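Local coordinates for antifreeze protein type II (Clupea harengus, PDB 2PY2) that probably binds ice crystals to keep herring from freezing, as a calcium-dependent type II antifreeze protein with a C-type lectin-like fold, at residues E53-S56 and A57-P61. Numbering follows the deposited sequence.
Sequences ELTS and ADLIP
Thr55 O is approached near its carbonyl plane by two atoms of Ile60: N, tilted 23° to one side, and CG1, slightly to the other, at 3.6 Å. The Ile60 N to Thr55 O hydrogen bond is long, 3.2 Å, but almost straight at 175°. The Ser56 carbonyl is used differently, because Leu59 N stands well above its plane, 2.9 Å from Ser56 O, and closes a type I turn. Leu59 CD2 reaches back beside this carbonyl and also touches Thr55 OG1 at 3.5 Å. With chi1 at 65°, the Thr55 hydroxyl sits over its own backbone and faces Leu59 CA in a packing contact; its main polar partner is Lys52 O, at the end of helix 45-52, with Asn105 nearby. Over one face of the loop, between its limbs, Ser56 OG accepts Asp58 N at 3.2 Å, and Ile60 CD1 closes on the same oxygen at 3.5 Å. Lys110 NZ bonds to the carbonyls of Asp58 and Leu59, linking the far limb of the turn to the rest of the fold. An ST turn at Ser56 thus overlaps the type I turn, reversing the chain between helix 45-52 and strand 62-64 of the C-type lectin-like fold.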
loop_
_atom_site.group_PDB
_atom_site.type_symbol
_atom_site.label_atom_id
_atom_site.label_comp_id
_atom_site.label_asym_id
_atom_site.label_seq_id
_atom_site.Cartn_x
_atom_site.Cartn_y
_atom_site.Cartn_z
ATOM N N GLU A 53 -6.328 8.949 5.743
ATOM C CA GLU A 53 -7.461 9.174 6.637
ATOM C C GLU A 53 -8.113 7.871 7.094
ATOM O O GLU A 53 -8.975 7.876 7.967
ATOM C CB GLU A 53 -8.499 10.073 5.964
ATOM C CG GLU A 53 -7.977 11.466 5.677
ATOM C CD GLU A 53 -8.981 12.333 4.955
ATOM O OE1 GLU A 53 -9.501 11.897 3.903
ATOM O OE2 GLU A 53 -9.243 13.453 5.441
ATOM N N LEU A 54 -7.700 6.753 6.509
ATOM C CA LEU A 54 -8.241 5.453 6.893
ATOM C C LEU A 54 -7.347 4.771 7.925
ATOM O O LEU A 54 -7.727 3.744 8.494
ATOM C CB LEU A 54 -8.350 4.532 5.674
ATOM C CG LEU A 54 -9.313 4.903 4.555
ATOM C CD1 LEU A 54 -9.300 3.811 3.501
ATOM C CD2 LEU A 54 -10.708 5.075 5.126
ATOM N N THR A 55 -6.174 5.350 8.171
ATOM C CA THR A 55 -5.202 4.763 9.089
ATOM C C THR A 55 -5.143 5.336 10.511
ATOM O O THR A 55 -4.156 5.145 11.219
ATOM C CB THR A 55 -3.793 4.811 8.459
ATOM O OG1 THR A 55 -3.373 6.174 8.293
ATOM C CG2 THR A 55 -3.822 4.151 7.091
ATOM N N SER A 56 -6.209 6.024 10.917
ATOM C CA SER A 56 -6.328 6.609 12.258
ATOM C C SER A 56 -5.465 7.838 12.509
ATOM O O SER A 56 -4.585 8.177 11.714
ATOM C CB SER A 56 -6.031 5.553 13.332
ATOM O OG SER A 56 -4.644 5.458 13.614
ATOM N N ALA A 57 -5.733 8.510 13.629
ATOM C CA ALA A 57 -5.003 9.716 14.008
ATOM C C ALA A 57 -3.503 9.483 14.148
ATOM O O ALA A 57 -2.715 10.430 14.112
ATOM C CB ALA A 57 -5.569 10.278 15.319
ATOM N N ASP A 58 -3.108 8.223 14.297
ATOM C CA ASP A 58 -1.694 7.880 14.449
ATOM C C ASP A 58 -1.008 7.639 13.115
ATOM O O ASP A 58 0.214 7.523 13.060
ATOM C CB ASP A 58 -1.539 6.624 15.301
ATOM C CG ASP A 58 -2.359 6.678 16.555
ATOM O OD1 ASP A 58 -2.218 5.760 17.391
ATOM O OD2 ASP A 58 -3.150 7.639 16.706
ATOM N N LEU A 59 -1.796 7.561 12.044
ATOM C CA LEU A 59 -1.251 7.314 10.711
ATOM C C LEU A 59 -0.324 6.112 10.817
ATOM O O LEU A 59 0.896 6.224 10.691
ATOM C CB LEU A 59 -0.491 8.538 10.204
ATOM C CG LEU A 59 -1.348 9.778 9.931
ATOM C CD1 LEU A 59 -0.451 10.919 9.450
ATOM C CD2 LEU A 59 -2.399 9.452 8.886
ATOM N N ILE A 60 -0.943 4.960 11.041
ATOM C CA ILE A 60 -0.247 3.695 11.223
ATOM C C ILE A 60 0.451 3.166 9.974
ATOM O O ILE A 60 -0.166 3.070 8.907
ATOM C CB ILE A 60 -1.245 2.630 11.736
ATOM C CG1 ILE A 60 -1.861 3.101 13.056
ATOM C CG2 ILE A 60 -0.543 1.297 11.960
ATOM C CD1 ILE A 60 -3.102 2.329 13.468
ATOM N N PRO A 61 1.751 2.833 10.092
ATOM C CA PRO A 61 2.564 2.294 8.986
ATOM C C PRO A 61 1.805 1.116 8.376
ATOM O O PRO A 61 1.374 0.207 9.094
ATOM C CB PRO A 61 3.841 1.862 9.686
ATOM C CG PRO A 61 3.990 2.903 10.752
ATOM C CD PRO A 61 2.575 3.009 11.303
#